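Local structure of glutamate racemase (Campylobacter jejuni, 3UHF) at residues A93-S98 against I201-H206. The protein is a two-domain alpha/beta protein of the Asp/Glu/hydantoin racemase family with D-glutamic acid bound in a pocket between its domains. Numbering follows the deposited sequence.
Sequences ACNTAS and ILACTH. With DGL (D-glutamic acid), chain C.
The carbonyl O of A93 meets the methyl CG2 of T205 at 3.2 Å where the loops after strands 89-92 and 199-202, one from each parallel sheet of this two-domain alpha/beta racemase fold, meet beside the D-glutamic acid pocket. C94 sits at the N-cap of helix 95-100. Its SG, anti to the backbone N (chi1 -177°), swings in beside the carbonyl carbon, accepts the N-H of A97 almost straight (174°) and lies 3.2 Å from the ligand N. On the other segment C204 SG packs against ligand CB at 3.6 Å, and the two sulfurs lie on opposite sides of the ligand. N95 reaches between the loops: its CB rests on the carbonyl O of A203, and its amide group lies against the backbone of A203 and C204. Its own N-H and the N-H of T205 both grip ligand O, the latter at 2.9 Å, so that one carboxylate oxygen ties the two segments together. T96 holds the other oxygen, OXT, through OG1 at 2.7 Å and weakly through its N-H; T140 and T143 also bond that hydroxyl. T205 OG1 accepts from the ligand N and shares a hydrogen bond with H206 ND1; with E174 on NE2 and T205 on ND1 both ring nitrogens of H206 are bonded, and its CE1 lies 3.5 Å from ligand CG. At the far end of the helical turn, S98 doubles back on C94: its N and OG (2.8 Å) reach C94 O from opposite faces of the carbonyl plane.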
ATOM      1  N   ALA A  93      -2.585  -4.527   0.143  1.00 19.48           N
ATOM      2  CA  ALA A  93      -1.642  -3.470   0.511  1.00 21.34           C
ATOM      3  C   ALA A  93      -0.987  -2.879  -0.728  1.00 22.44           C
ATOM      4  O   ALA A  93      -0.568  -1.728  -0.736  1.00 18.69           O
ATOM      5  CB  ALA A  93      -0.557  -4.025   1.461  1.00 19.87           C
ATOM      6  N   CYS A  94      -0.895  -3.694  -1.770  1.00 17.84           N
ATOM      7  CA  CYS A  94      -0.144  -3.358  -2.974  1.00 18.03           C
ATOM      8  C   CYS A  94      -0.907  -2.351  -3.832  1.00 18.59           C
ATOM      9  O   CYS A  94      -2.048  -2.603  -4.204  1.00 16.88           O
ATOM     10  CB  CYS A  94       0.094  -4.634  -3.772  1.00 17.20           C
ATOM     11  SG  CYS A  94       1.084  -4.399  -5.264  1.00 19.97           S
ATOM     12  N   ASN A  95      -0.277  -1.221  -4.148  1.00 15.54           N
ATOM     13  CA  ASN A  95      -0.924  -0.216  -4.975  1.00 16.81           C
ATOM     14  C   ASN A  95      -1.078  -0.719  -6.400  1.00 17.14           C
ATOM     15  O   ASN A  95      -2.039  -0.370  -7.082  1.00 15.13           O
ATOM     16  CB  ASN A  95      -0.135   1.097  -4.968  1.00 14.49           C
ATOM     17  CG  ASN A  95       0.005   1.681  -3.567  1.00 17.48           C
ATOM     18  OD1 ASN A  95       0.788   1.191  -2.758  1.00 14.96           O
ATOM     19  ND2 ASN A  95      -0.762   2.734  -3.279  1.00 13.97           N
ATOM     20  N   THR A  96      -0.121  -1.530  -6.851  1.00 16.55           N
ATOM     21  CA  THR A  96      -0.169  -2.054  -8.210  1.00 16.20           C
ATOM     22  C   THR A  96      -1.321  -3.039  -8.353  1.00 16.92           C
ATOM     23  O   THR A  96      -2.134  -2.930  -9.279  1.00 18.70           O
ATOM     24  CB  THR A  96       1.172  -2.711  -8.622  1.00 16.31           C
ATOM     25  OG1 THR A  96       2.209  -1.716  -8.619  1.00 16.28           O
ATOM     26  CG2 THR A  96       1.058  -3.317 -10.015  1.00 16.99           C
ATOM     27  N   ALA A  97      -1.411  -3.982  -7.415  1.00 16.86           N
ATOM     28  CA  ALA A  97      -2.546  -4.897  -7.382  1.00 19.85           C
ATOM     29  C   ALA A  97      -3.869  -4.139  -7.236  1.00 19.30           C
ATOM     30  O   ALA A  97      -4.884  -4.511  -7.842  1.00 20.67           O
ATOM     31  CB  ALA A  97      -2.386  -5.906  -6.250  1.00 18.33           C
ATOM     32  N   SER A  98      -3.858  -3.082  -6.431  1.00 14.98           N
ATOM     33  CA  SER A  98      -5.083  -2.309  -6.197  1.00 18.19           C
ATOM     34  C   SER A  98      -5.554  -1.627  -7.480  1.00 20.54           C
ATOM     35  O   SER A  98      -6.755  -1.398  -7.671  1.00 22.26           O
ATOM     36  CB  SER A  98      -4.884  -1.260  -5.085  1.00 17.91           C
ATOM     37  OG  SER A  98      -4.719  -1.864  -3.806  1.00 18.11           O
ATOM     38  N   ILE A 201       1.343  11.922  -3.040  1.00 15.08           N
ATOM     39  CA  ILE A 201       0.769  10.635  -2.690  1.00 14.62           C
ATOM     40  C   ILE A 201       1.836   9.552  -2.842  1.00 16.53           C
ATOM     41  O   ILE A 201       2.362   9.323  -3.940  1.00 16.13           O
ATOM     42  CB  ILE A 201      -0.468  10.270  -3.531  1.00 13.83           C
ATOM     43  CG1 ILE A 201      -1.522  11.394  -3.453  1.00 21.49           C
ATOM     44  CG2 ILE A 201      -1.063   8.980  -2.994  1.00 13.92           C
ATOM     45  CD1 ILE A 201      -2.827  11.080  -4.196  1.00 19.44           C
ATOM     46  N   LEU A 202       2.162   8.892  -1.737  1.00 16.47           N
ATOM     47  CA  LEU A 202       3.130   7.800  -1.779  1.00 18.49           C
ATOM     48  C   LEU A 202       2.405   6.543  -2.251  1.00 15.33           C
ATOM     49  O   LEU A 202       2.071   5.658  -1.447  1.00 18.90           O
ATOM     50  CB  LEU A 202       3.730   7.584  -0.392  1.00 17.71           C
ATOM     51  CG  LEU A 202       4.412   8.814   0.218  1.00 21.49           C
ATOM     52  CD1 LEU A 202       4.905   8.503   1.615  1.00 24.89           C
ATOM     53  CD2 LEU A 202       5.578   9.284  -0.653  1.00 23.03           C
ATOM     54  N   ALA A 203       2.133   6.488  -3.552  1.00 15.65           N
ATOM     55  CA  ALA A 203       1.238   5.475  -4.099  1.00 16.38           C
ATOM     56  C   ALA A 203       1.976   4.186  -4.433  1.00 16.89           C
ATOM     57  O   ALA A 203       1.787   3.608  -5.514  1.00 15.50           O
ATOM     58  CB  ALA A 203       0.523   6.026  -5.347  1.00 13.87           C
ATOM     59  N   CYS A 204       2.792   3.723  -3.489  1.00 14.66           N
ATOM     60  CA  CYS A 204       3.553   2.482  -3.655  1.00 14.49           C
ATOM     61  C   CYS A 204       3.988   2.029  -2.266  1.00 18.41           C
ATOM     62  O   CYS A 204       4.400   2.856  -1.438  1.00 16.33           O
ATOM     63  CB  CYS A 204       4.770   2.726  -4.539  1.00 15.91           C
ATOM     64  SG  CYS A 204       5.885   1.291  -4.724  1.00 17.45           S
ATOM     65  N   THR A 205       3.879   0.729  -2.003  1.00 16.53           N
ATOM     66  CA  THR A 205       4.149   0.190  -0.671  1.00 16.34           C
ATOM     67  C   THR A 205       5.550   0.555  -0.164  1.00 18.89           C
ATOM     68  O   THR A 205       5.761   0.709   1.037  1.00 18.97           O
ATOM     69  CB  THR A 205       4.037  -1.352  -0.654  1.00 16.89           C
ATOM     70  OG1 THR A 205       4.839  -1.898  -1.710  1.00 20.42           O
ATOM     71  CG2 THR A 205       2.593  -1.793  -0.831  1.00 17.34           C
ATOM     72  N   HIS A 206       6.505   0.687  -1.084  1.00 15.67           N
ATOM     73  CA  HIS A 206       7.894   0.895  -0.686  1.00 16.24           C
ATOM     74  C   HIS A 206       8.188   2.331  -0.302  1.00 16.69           C
ATOM     75  O   HIS A 206       9.189   2.613   0.362  1.00 17.81           O
ATOM     76  CB  HIS A 206       8.854   0.499  -1.827  1.00 16.87           C
ATOM     77  CG  HIS A 206       8.894  -0.972  -2.106  1.00 17.80           C
ATOM     78  ND1 HIS A 206       7.758  -1.719  -2.326  1.00 16.39           N
ATOM     79  CD2 HIS A 206       9.942  -1.825  -2.236  1.00 19.27           C
ATOM     80  CE1 HIS A 206       8.100  -2.977  -2.560  1.00 18.14           C
ATOM     81  NE2 HIS A 206       9.418  -3.068  -2.507  1.00 21.19           N
TER
HETATM   82  N   DGL C 260       3.881  -3.468  -3.992  1.00 20.48           N
HETATM   83  CA  DGL C 260       4.086  -2.659  -5.198  1.00 18.17           C
HETATM   84  C   DGL C 260       3.225  -1.407  -5.142  1.00 17.30           C
HETATM   85  O   DGL C 260       2.780  -0.986  -4.066  1.00 18.20           O
HETATM   86  CB  DGL C 260       5.552  -2.252  -5.340  1.00 14.84           C
HETATM   87  CG  DGL C 260       6.476  -3.424  -5.666  1.00 20.22           C
HETATM   88  CD  DGL C 260       6.070  -4.085  -6.966  1.00 25.53           C
HETATM   89  OE1 DGL C 260       5.469  -5.182  -6.917  1.00 20.42           O
HETATM   90  OE2 DGL C 260       6.316  -3.485  -8.034  1.00 18.98           O
HETATM   91  OXT DGL C 260       2.995  -0.781  -6.169  1.00 19.23           O